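Local coordinates for putative 2,3,4,5-tetrahydropyridine-2-carboxylate N- succinyltransferase (Campylobacter jejuni, PDB 2RIJ), which probably catalyses the succinyl-CoA-dependent conversion of cyclic tetrahydrodipicolinate into acyclic N-succinyl-L-2-amino-6-oxopimelate, opening the succinylase route to lysine, at residues E7-L12 / K98-E103; R35-K40 / L180-A185; V72-D75 / E80-Q83; L145-L148 / K152-L155. All blocks are in the same frame, centred on the assembly; numbering follows the deposited sequence. Where two conformers were deposited one is given.

Contact 1 (E7-L12 / K98-E103); sequences EDFLLL and KPFLEE
One face of the Phe9 ring receives the rim of Phe100, while Phe9 itself lies at the edge of the Phe100 ring. The pair is a T-shaped (edge-to-face) stack joining the first helix of the N-terminal domain to the loop between helices 87-96 and 107-117. The ring planes stand at 79° to one another, and the centroids of Phe9 and Phe100 are 4.9 Å apart. Phe100 CE2 sits 3.5 Å above the plane of the Phe9 ring, over its centre, so that all six ring carbons of Phe9 lie at similar distances from this one atom. In Phe9, CG is anti to the backbone N (chi1 179°), which carries the ring from the helix toward the loop. Phe100 uses a different first torsion, with CG anti to the carbonyl carbon (chi1 -60°), and its ring comes in edge first.

Phe100 also begins a type I beta turn that ends at Glu103, closed by the bond from Glu103 N to Phe100 O at 3.0 Å. Glu103 OE2 forms a salt bridge with Lys6, near the N terminus, while OE1 is bonded to His106, just beyond the turn. Around the stack, Ile3 and Ile62 pack on Phe9; Ile109 packs on Phe100, whose ring also forms an edge-to-face pair with His106. A citrate, probably from the crystallisation liquor, lies close to the Phe100 side chain. The closest approach of the two segments is from Phe9 CG to Phe100 CE2, 3.7 Å.

Contact 2 (R35-K40 / L180-A185); sequences RGQLNK and LEYLRA
The beta-hairpin loop between strands 27-35 and 43-48 rests its Gln37 and Leu38 on Tyr182, in the first turn of helix 180-192. Gln37 makes a CH-pi contact: its CG stands 4.2 Å from the centroid of the Tyr182 ring, 11° off the ring normal. Its CB is nearer one side of the ring, 3.6 Å from Tyr182 CD1. A bend at chi2 (74°) turns the amide aside from the ring, and there OE1 accepts from Glu179 N while NE2 donates to Pro177 O, a two-point grip that fixes the methylene groups over the aromatic face.

Leu38 takes the ring's edge. Its CD2 lies near the ring plane, 4.1 Å from Tyr182 CD1, and its CD1 presses on the helix backbone, 3.7 Å from Tyr182 N. Between the two segments the contact is van der Waals alone; adjoining Glu179 and Pro177 supply the hydrogen bonds. The loop is braced by Arg35 NH1, which donates to Lys40 O at 3.0 Å.

Glu179 OE2 also accepts from the backbone N of both Leu38 and Asn39. The hairpin tip packs beside strand 176-178 and the start of helix 180-192, whose Arg184 reaches Asp216 of a neighbouring subunit.

Contact 3 (V72-D75 / E80-Q83); sequences VEID and EFVQ
Ile74 and Phe81 mark the closer approach of two antiparallel backbones, their CA atoms 7.3 Å apart, and the gap widens toward Val72 and Gln83, where it is 9.0 Å. No backbone hydrogen bond spans this gap. A water bridges it instead, donating to Asp75 O at 2.6 Å and also to Glu80 O. Next to this bridge the side chains meet. Ile74 lies across one face of the Phe81 ring at about a right angle: CG2 is near ring atom CD1, CG1 near CE1, and the terminal CD1 near CZ. The nearest of these meetings is Ile74 CG1 to Phe81 CE1, 3.8 Å. CG1 sits above the ring but offset toward its rim, in a CH-pi contact with the line to the centroid 25° off the normal. The fully extended chi2 of Ile74 (-179°) is what lets the chain continue over the ring.

Here the polypeptide leaves helix 57-69, runs alongside strand 80-84 and turns back into it. That strand bonds to 124-129 in the antiparallel sheet of the N-terminal domain, Phe81 pairing with Cys128 and Gln83 with Phe126. Leu64 of the helix touches both Ile74 and Phe81, so the two side chains pack between helix and sheet.

Val72 is at the other end. Its CG1 lies near the plane of the Phe81 ring, 4.2 Å from Phe81 CE1. Gln83 approaches from the opposite direction, with 3.9 Å between Val72 CG1 and Gln83 CD. Glu80 points away from this interface, and its carboxylate is held by Ser137, Ser140 and the backbone N of Leu136.

Contact 4 (L145-L148 / K152-L155); sequences LYLL and KVPL
Leu147 leaves helix 138-149 with its CB against the methyl CG2 of Val153, 3.9 Å away. From the branch at CG, Leu147 CD2 reaches Lys152 CB, also at 3.9 Å, the two side chains crossing at about a right angle. The same leucine touches Ile51 and Tyr53. The next residue, Leu148, covers the other part of the loop: its CD2 lies 3.6 Å from Pro154 O and close to Leu155 CA and Val153 CG2.

These contacts belong to the C-terminal end of a helix, where the following loop passes crosswise against the last turn. Leu147 O takes two weak hydrogen bonds from the loop, from Lys152 N at 3.0 Å and from Val153 N at 3.3 Å. The first is strongly bent, with an angle of 126° at the hydrogen, and the second is straighter but long. Lys152 turns its amine away to Gln55.

Leu148 O and Val153 O are both acceptors and cannot bond directly; a water donates to each, at 2.8 Å from Leu148 O. The chemistry is therefore divided: buried leucine and valine groups provide the apolar packing, while weak amide bonds engage Leu147 O and one water joins Leu148 O to Val153 O.

In the fold
From the N terminus, helix 6-17 opens the loop that contact 1 closes when the chain, after helix 87-96, returns at 98-103. Before that, the hairpin at 35-40 opens contact 2, which closes only at 180-185, so contacts 1 and 2 cross. Contact 3 is a short closure nested inside both, joining the exit of helix 57-69 to strand 80-84. Contact 4 follows contacts 1 and 3 in series and lies within the loop of contact 2. Contacts 1, 3 and 4 tie helices, loops and sheet within the N-terminal region, while contact 2 links that region to the middle one; its centre is 44 Å from that of contact 1.

Contact 1 (E7-L12 / K98-E103)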
loop_
_atom_site.group_PDB
_atom_site.type_symbol
_atom_site.label_atom_id
_atom_site.label_comp_id
_atom_site.label_asym_id
_atom_site.label_seq_id
_atom_site.Cartn_x
_atom_site.Cartn_y
_atom_site.Cartn_z
ATOM N N GLU A 7 18.919 72.371 30.795
ATOM C CA GLU A 7 20.100 72.715 30.048
ATOM C C GLU A 7 21.423 72.306 30.730
ATOM O O GLU A 7 22.397 71.893 30.059
ATOM C CB GLU A 7 20.106 74.218 29.800
ATOM C CG GLU A 7 21.419 74.739 29.271
ATOM C CD GLU A 7 21.425 76.246 29.135
ATOM O OE1 GLU A 7 21.606 76.955 30.159
ATOM O OE2 GLU A 7 21.248 76.714 28.001
ATOM N N ASP A 8 21.491 72.494 32.049
ATOM C CA ASP A 8 22.663 72.069 32.836
ATOM C C ASP A 8 22.773 70.557 32.697
ATOM O O ASP A 8 23.856 70.024 32.531
ATOM C CB ASP A 8 22.476 72.381 34.319
ATOM C CG ASP A 8 22.561 73.858 34.647
ATOM O OD1 ASP A 8 23.197 74.622 33.864
ATOM O OD2 ASP A 8 22.022 74.235 35.727
ATOM N N PHE A 9 21.624 69.896 32.802
ATOM C CA PHE A 9 21.529 68.439 32.707
ATOM C C PHE A 9 22.093 67.919 31.375
ATOM O O PHE A 9 22.926 67.004 31.366
ATOM C CB PHE A 9 20.085 68.000 32.857
ATOM C CG PHE A 9 19.884 66.516 32.742
ATOM C CD1 PHE A 9 20.123 65.696 33.821
ATOM C CD2 PHE A 9 19.473 65.945 31.552
ATOM C CE1 PHE A 9 19.921 64.326 33.741
ATOM C CE2 PHE A 9 19.270 64.583 31.456
ATOM C CZ PHE A 9 19.494 63.772 32.560
ATOM N N LEU A 10 21.662 68.532 30.267
ATOM C CA LEU A 10 22.182 68.165 28.968
ATOM C C LEU A 10 23.680 68.440 28.800
ATOM O O LEU A 10 24.369 67.622 28.214
ATOM C CB LEU A 10 21.381 68.813 27.842
ATOM C CG LEU A 10 19.940 68.348 27.653
ATOM C CD1 LEU A 10 19.311 69.152 26.490
ATOM C CD2 LEU A 10 19.799 66.836 27.413
ATOM N N LEU A 11 24.210 69.541 29.315
ATOM C CA LEU A 11 25.679 69.746 29.294
ATOM C C LEU A 11 26.438 68.694 30.121
ATOM O O LEU A 11 27.557 68.299 29.764
ATOM C CB LEU A 11 26.085 71.168 29.759
ATOM C CG LEU A 11 27.617 71.445 29.982
ATOM C CD1 LEU A 11 28.421 71.264 28.663
ATOM C CD2 LEU A 11 27.989 72.830 30.699
ATOM N N LEU A 12 25.857 68.277 31.241
ATOM C CA LEU A 12 26.467 67.232 32.054
ATOM C C LEU A 12 26.578 65.930 31.223
ATOM O O LEU A 12 27.620 65.267 31.226
ATOM C CB LEU A 12 25.664 66.988 33.343
ATOM C CG LEU A 12 26.168 65.815 34.196
ATOM C CD1 LEU A 12 27.650 65.983 34.580
ATOM C CD2 LEU A 12 25.266 65.558 35.397
ATOM N N LYS A 98 17.839 66.587 39.403
ATOM C CA LYS A 98 17.117 67.652 40.101
ATOM C C LYS A 98 16.095 68.419 39.242
ATOM O O LYS A 98 14.950 68.538 39.664
ATOM C CB LYS A 98 18.103 68.595 40.772
ATOM C CG LYS A 98 17.483 69.734 41.586
ATOM C CD LYS A 98 18.611 70.488 42.288
ATOM C CE LYS A 98 18.204 71.895 42.758
ATOM N NZ LYS A 98 18.123 72.922 41.658
ATOM N N PRO A 99 16.469 68.877 38.020
ATOM C CA PRO A 99 15.478 69.615 37.212
ATOM C C PRO A 99 14.161 68.871 36.890
ATOM O O PRO A 99 13.184 69.503 36.499
ATOM C CB PRO A 99 16.242 69.922 35.930
ATOM C CG PRO A 99 17.660 69.807 36.275
ATOM C CD PRO A 99 17.755 68.757 37.306
ATOM N N PHE A 100 14.131 67.547 37.062
ATOM C CA PHE A 100 12.974 66.731 36.686
ATOM C C PHE A 100 12.167 66.228 37.872
ATOM O O PHE A 100 11.144 65.591 37.674
ATOM C CB PHE A 100 13.447 65.463 35.955
ATOM C CG PHE A 100 14.226 65.719 34.703
ATOM C CD1 PHE A 100 13.572 65.906 33.488
ATOM C CD2 PHE A 100 15.618 65.755 34.723
ATOM C CE1 PHE A 100 14.308 66.131 32.345
ATOM C CE2 PHE A 100 16.351 65.975 33.584
ATOM C CZ PHE A 100 15.715 66.164 32.401
ATOM N N LEU A 101 12.634 66.461 39.089
ATOM C CA LEU A 101 12.090 65.721 40.238
ATOM C C LEU A 101 10.621 66.029 40.562
ATOM O O LEU A 101 9.922 65.192 41.128
ATOM C CB LEU A 101 12.974 65.914 41.470
ATOM C CG LEU A 101 14.408 65.387 41.372
ATOM C CD1 LEU A 101 15.218 65.694 42.651
ATOM C CD2 LEU A 101 14.439 63.891 41.076
ATOM N N GLU A 102 10.127 67.197 40.167
ATOM C CA GLU A 102 8.741 67.564 40.461
ATOM C C GLU A 102 7.817 67.271 39.281
ATOM O O GLU A 102 6.654 67.661 39.285
ATOM C CB GLU A 102 8.661 69.047 40.884
ATOM C CG GLU A 102 9.494 69.400 42.129
ATOM N N GLU A 103 8.333 66.575 38.275
ATOM C CA GLU A 103 7.569 66.219 37.096
ATOM C C GLU A 103 7.197 64.754 37.090
ATOM O O GLU A 103 7.875 63.917 37.695
ATOM C CB GLU A 103 8.386 66.478 35.855
ATOM C CG GLU A 103 8.731 67.926 35.650
ATOM C CD GLU A 103 9.450 68.157 34.346
ATOM O OE1 GLU A 103 9.896 67.166 33.713
ATOM O OE2 GLU A 103 9.587 69.337 33.951
#

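Contact 2 (R35-K40 / L180-A185)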
loop_
_atom_site.group_PDB
_atom_site.type_symbol
_atom_site.label_atom_id
_atom_site.label_comp_id
_atom_site.label_asym_id
_atom_site.label_seq_id
_atom_site.Cartn_x
_atom_site.Cartn_y
_atom_site.Cartn_z
ATOM N N ARG A 35 20.260 36.490 46.335
ATOM C CA ARG A 35 21.566 35.847 46.570
ATOM C C ARG A 35 21.401 34.519 47.303
ATOM O O ARG A 35 20.373 34.273 47.910
ATOM C CB ARG A 35 22.447 36.772 47.399
ATOM C CG ARG A 35 22.754 38.086 46.656
ATOM C CD ARG A 35 23.323 39.134 47.602
ATOM N NE ARG A 35 23.714 40.324 46.857
ATOM C CZ ARG A 35 24.840 40.416 46.165
ATOM N NH1 ARG A 35 25.681 39.379 46.107
ATOM N NH2 ARG A 35 25.105 41.529 45.498
ATOM N N GLY A 36 22.433 33.689 47.264
ATOM C CA GLY A 36 22.444 32.405 47.949
ATOM C C GLY A 36 22.286 32.556 49.450
ATOM O O GLY A 36 22.835 33.485 50.043
ATOM N N GLN A 37 21.480 31.672 50.035
ATOM C CA GLN A 37 21.266 31.588 51.477
ATOM C C GLN A 37 22.563 31.120 52.172
ATOM O O GLN A 37 22.797 31.448 53.324
ATOM C CB GLN A 37 20.160 30.569 51.816
ATOM C CG GLN A 37 18.738 30.904 51.377
ATOM C CD GLN A 37 18.561 30.738 49.886
ATOM O OE1 GLN A 37 19.315 29.980 49.257
ATOM N NE2 GLN A 37 17.612 31.474 49.301
ATOM N N LEU A 38 23.358 30.302 51.494
ATOM C CA LEU A 38 24.656 29.847 51.988
ATOM C C LEU A 38 25.790 30.640 51.327
ATOM O O LEU A 38 26.673 31.165 51.998
ATOM C CB LEU A 38 24.848 28.345 51.712
ATOM C CG LEU A 38 24.029 27.327 52.498
ATOM C CD1 LEU A 38 24.537 25.935 52.199
ATOM C CD2 LEU A 38 24.106 27.589 53.957
ATOM N N ASN A 39 25.756 30.733 50.007
ATOM C CA ASN A 39 26.772 31.449 49.260
ATOM C C ASN A 39 26.219 32.815 48.805
ATOM O O ASN A 39 25.618 32.949 47.744
ATOM C CB ASN A 39 27.238 30.588 48.088
ATOM C CG ASN A 39 27.599 29.148 48.515
ATOM O OD1 ASN A 39 26.745 28.238 48.530
ATOM N ND2 ASN A 39 28.873 28.940 48.857
ATOM N N LYS A 40 26.439 33.833 49.635
ATOM C CA LYS A 40 25.830 35.145 49.419
ATOM C C LYS A 40 26.415 35.880 48.217
ATOM O O LYS A 40 25.837 36.834 47.750
ATOM C CB LYS A 40 25.896 36.004 50.693
ATOM C CG LYS A 40 24.913 35.548 51.797
ATOM N N LEU A 180 20.017 24.404 46.754
ATOM C CA LEU A 180 19.746 23.023 47.121
ATOM C C LEU A 180 20.565 22.641 48.375
ATOM O O LEU A 180 20.075 21.931 49.246
ATOM C CB LEU A 180 20.027 22.061 45.935
ATOM C CG LEU A 180 19.051 22.252 44.736
ATOM C CD1 LEU A 180 19.545 21.523 43.494
ATOM C CD2 LEU A 180 17.644 21.819 45.105
ATOM N N GLU A 181 21.796 23.128 48.482
ATOM C CA GLU A 181 22.649 22.765 49.605
ATOM C C GLU A 181 22.099 23.339 50.910
ATOM O O GLU A 181 22.275 22.766 51.984
ATOM C CB GLU A 181 24.090 23.205 49.351
ATOM C CG GLU A 181 25.117 22.619 50.328
ATOM C CD GLU A 181 24.980 21.084 50.558
ATOM O OE1 GLU A 181 24.927 20.273 49.595
ATOM O OE2 GLU A 181 24.938 20.690 51.743
ATOM N N TYR A 182 21.390 24.452 50.810
ATOM C CA TYR A 182 20.717 25.018 51.970
ATOM C C TYR A 182 19.576 24.085 52.471
ATOM O O TYR A 182 19.382 23.895 53.678
ATOM C CB TYR A 182 20.187 26.428 51.652
ATOM C CG TYR A 182 19.386 26.987 52.785
ATOM C CD1 TYR A 182 20.009 27.650 53.836
ATOM C CD2 TYR A 182 18.014 26.781 52.848
ATOM C CE1 TYR A 182 19.286 28.157 54.882
ATOM C CE2 TYR A 182 17.285 27.261 53.895
ATOM C CZ TYR A 182 17.927 27.964 54.901
ATOM O OH TYR A 182 17.192 28.428 55.943
ATOM N N LEU A 183 18.820 23.519 51.538
ATOM C CA LEU A 183 17.775 22.589 51.875
ATOM C C LEU A 183 18.360 21.330 52.489
ATOM O O LEU A 183 17.816 20.780 53.448
ATOM C CB LEU A 183 16.922 22.258 50.633
ATOM C CG LEU A 183 16.017 23.328 50.055
ATOM C CD1 LEU A 183 15.385 22.801 48.747
ATOM C CD2 LEU A 183 14.905 23.794 51.020
ATOM N N ARG A 184 19.460 20.841 51.933
ATOM C CA ARG A 184 20.103 19.638 52.473
ATOM C C ARG A 184 20.589 19.918 53.887
ATOM O O ARG A 184 20.338 19.127 54.794
ATOM C CB ARG A 184 21.272 19.201 51.586
ATOM C CG ARG A 184 20.833 18.704 50.199
ATOM C CD ARG A 184 22.055 18.348 49.327
ATOM N NE ARG A 184 21.654 18.238 47.931
ATOM C CZ ARG A 184 22.118 18.997 46.951
ATOM N NH1 ARG A 184 23.076 19.882 47.173
ATOM N NH2 ARG A 184 21.610 18.859 45.751
ATOM N N ALA A 185 21.298 21.035 54.063
ATOM C CA ALA A 185 21.854 21.411 55.381
ATOM C C ALA A 185 20.778 21.608 56.473
ATOM O O ALA A 185 21.039 21.385 57.656
ATOM C CB ALA A 185 22.717 22.676 55.271
#

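Contact 3 (V72-D75 / E80-Q83)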
loop_
_atom_site.group_PDB
_atom_site.type_symbol
_atom_site.label_atom_id
_atom_site.label_comp_id
_atom_site.label_asym_id
_atom_site.label_seq_id
_atom_site.Cartn_x
_atom_site.Cartn_y
_atom_site.Cartn_z
ATOM N N VAL A 72 35.150 53.908 40.290
ATOM C CA VAL A 72 34.958 52.601 39.643
ATOM C C VAL A 72 35.504 52.710 38.215
ATOM O O VAL A 72 35.169 53.647 37.487
ATOM C CB VAL A 72 33.492 52.152 39.648
ATOM C CG1 VAL A 72 33.317 50.813 38.866
ATOM C CG2 VAL A 72 32.942 52.013 41.081
ATOM N N GLU A 73 36.379 51.780 37.826
ATOM C CA GLU A 73 36.997 51.793 36.484
ATOM C C GLU A 73 36.106 50.985 35.540
ATOM O O GLU A 73 35.982 49.782 35.699
ATOM C CB GLU A 73 38.413 51.179 36.520
ATOM N N ILE A 74 35.444 51.646 34.597
ATOM C CA ILE A 74 34.532 50.967 33.667
ATOM C C ILE A 74 35.328 50.646 32.402
ATOM O O ILE A 74 35.891 51.531 31.768
ATOM C CB ILE A 74 33.290 51.870 33.321
ATOM C CG1 ILE A 74 32.565 52.300 34.609
ATOM C CG2 ILE A 74 32.359 51.191 32.287
ATOM C CD1 ILE A 74 31.320 53.169 34.365
ATOM N N ASP A 75 35.371 49.375 32.029
ATOM C CA ASP A 75 35.956 48.965 30.741
ATOM C C ASP A 75 34.897 49.042 29.637
ATOM O O ASP A 75 34.103 48.135 29.481
ATOM C CB ASP A 75 36.525 47.542 30.848
ATOM C CG ASP A 75 37.167 47.047 29.548
ATOM O OD1 ASP A 75 37.262 47.835 28.578
ATOM O OD2 ASP A 75 37.551 45.854 29.493
ATOM N N GLU A 80 29.759 44.207 28.466
ATOM C CA GLU A 80 28.767 44.485 29.484
ATOM C C GLU A 80 29.431 45.091 30.692
ATOM O O GLU A 80 30.660 45.014 30.837
ATOM C CB GLU A 80 28.044 43.172 29.874
ATOM C CG GLU A 80 28.956 42.174 30.592
ATOM C CD GLU A 80 28.208 40.928 30.995
ATOM O OE1 GLU A 80 27.727 40.212 30.084
ATOM O OE2 GLU A 80 28.144 40.652 32.217
ATOM N N PHE A 81 28.613 45.701 31.543
ATOM C CA PHE A 81 29.061 46.261 32.817
ATOM C C PHE A 81 27.979 46.034 33.856
ATOM O O PHE A 81 26.798 46.306 33.613
ATOM C CB PHE A 81 29.484 47.750 32.657
ATOM C CG PHE A 81 29.708 48.465 33.959
ATOM C CD1 PHE A 81 30.894 48.315 34.665
ATOM C CD2 PHE A 81 28.745 49.314 34.472
ATOM C CE1 PHE A 81 31.101 48.990 35.865
ATOM C CE2 PHE A 81 28.947 49.986 35.670
ATOM C CZ PHE A 81 30.140 49.822 36.360
ATOM N N VAL A 82 28.394 45.451 34.987
ATOM C CA VAL A 82 27.529 45.146 36.110
ATOM C C VAL A 82 28.167 45.692 37.372
ATOM O O VAL A 82 29.343 45.461 37.618
ATOM C CB VAL A 82 27.349 43.618 36.262
ATOM C CG1 VAL A 82 26.462 43.270 37.435
ATOM C CG2 VAL A 82 26.802 42.997 34.953
ATOM N N GLN A 83 27.403 46.394 38.197
ATOM C CA GLN A 83 27.947 46.920 39.446
ATOM C C GLN A 83 26.873 47.116 40.478
ATOM O O GLN A 83 25.832 47.692 40.184
ATOM C CB GLN A 83 28.619 48.274 39.174
ATOM C CG GLN A 83 29.567 48.765 40.259
ATOM C CD GLN A 83 30.919 48.048 40.252
ATOM O OE1 GLN A 83 31.302 47.393 39.287
ATOM N NE2 GLN A 83 31.614 48.150 41.343
HETATM O O HOH W 1 32.640 47.130 31.401
#

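Contact 4 (L145-L148 / K152-L155)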
loop_
_atom_site.group_PDB
_atom_site.type_symbol
_atom_site.label_atom_id
_atom_site.label_comp_id
_atom_site.label_asym_id
_atom_site.label_seq_id
_atom_site.Cartn_x
_atom_site.Cartn_y
_atom_site.Cartn_z
ATOM N N LEU A 145 17.266 37.963 28.870
ATOM C CA LEU A 145 15.968 37.272 28.913
ATOM C C LEU A 145 14.828 38.273 28.935
ATOM O O LEU A 145 13.832 38.069 28.265
ATOM C CB LEU A 145 15.906 36.316 30.089
ATOM C CG LEU A 145 16.838 35.082 30.007
ATOM C CD1 LEU A 145 16.790 34.260 31.306
ATOM C CD2 LEU A 145 16.583 34.186 28.747
ATOM N N TYR A 146 14.974 39.333 29.731
ATOM C CA TYR A 146 14.033 40.427 29.753
ATOM C C TYR A 146 13.895 41.117 28.436
ATOM O O TYR A 146 12.794 41.471 28.037
ATOM C CB TYR A 146 14.382 41.449 30.853
ATOM C CG TYR A 146 13.746 41.260 32.229
ATOM C CD1 TYR A 146 14.325 40.463 33.210
ATOM C CD2 TYR A 146 12.532 41.879 32.547
ATOM C CE1 TYR A 146 13.760 40.322 34.496
ATOM C CE2 TYR A 146 11.970 41.751 33.805
ATOM C CZ TYR A 146 12.584 40.981 34.792
ATOM O OH TYR A 146 11.983 40.926 36.031
ATOM N N LEU A 147 14.997 41.327 27.719
ATOM C CA LEU A 147 14.914 41.972 26.393
ATOM C C LEU A 147 14.008 41.175 25.439
ATOM O O LEU A 147 13.169 41.750 24.738
ATOM C CB LEU A 147 16.301 42.172 25.779
ATOM C CG LEU A 147 17.143 43.285 26.366
ATOM C CD1 LEU A 147 18.630 43.188 25.839
ATOM C CD2 LEU A 147 16.509 44.662 26.055
ATOM N N LEU A 148 14.115 39.846 25.517
ATOM C CA LEU A 148 13.262 38.912 24.745
ATOM C C LEU A 148 11.819 38.930 25.244
ATOM O O LEU A 148 10.920 39.186 24.463
ATOM C CB LEU A 148 13.847 37.502 24.752
ATOM C CG LEU A 148 15.133 37.286 23.934
ATOM C CD1 LEU A 148 15.885 36.053 24.445
ATOM C CD2 LEU A 148 14.796 37.233 22.437
ATOM N N LYS A 152 11.476 43.858 23.540
ATOM C CA LYS A 152 12.314 45.014 23.107
ATOM C C LYS A 152 13.183 44.624 21.916
ATOM O O LYS A 152 13.574 45.473 21.124
ATOM C CB LYS A 152 13.215 45.512 24.248
ATOM C CG LYS A 152 12.493 46.117 25.441
ATOM C CD LYS A 152 12.323 47.586 25.280
ATOM C CE LYS A 152 11.642 48.217 26.463
ATOM N NZ LYS A 152 11.419 49.650 26.108
ATOM N N VAL A 153 13.535 43.340 21.840
ATOM C CA VAL A 153 14.278 42.756 20.730
ATOM C C VAL A 153 13.532 41.520 20.195
ATOM O O VAL A 153 12.783 40.862 20.933
ATOM C CB VAL A 153 15.721 42.325 21.124
ATOM C CG1 VAL A 153 16.535 43.537 21.700
ATOM C CG2 VAL A 153 15.710 41.110 22.090
ATOM N N PRO A 154 13.688 41.230 18.897
ATOM C CA PRO A 154 13.050 40.023 18.331
ATOM C C PRO A 154 13.657 38.716 18.770
ATOM O O PRO A 154 14.841 38.650 19.142
ATOM C CB PRO A 154 13.209 40.191 16.818
ATOM C CG PRO A 154 13.685 41.588 16.612
ATOM C CD PRO A 154 14.338 42.048 17.845
ATOM N N LEU A 155 12.815 37.687 18.745
ATOM C CA LEU A 155 13.250 36.308 18.993
ATOM C C LEU A 155 14.465 35.987 18.121
ATOM O O LEU A 155 14.566 36.462 16.974
ATOM C CB LEU A 155 12.113 35.355 18.687
ATOM C CG LEU A 155 11.004 35.293 19.729
ATOM C CD1 LEU A 155 9.718 34.615 19.205
ATOM C CD2 LEU A 155 11.596 34.540 20.945
HETATM O O HOH W 2 11.020 38.940 21.673
#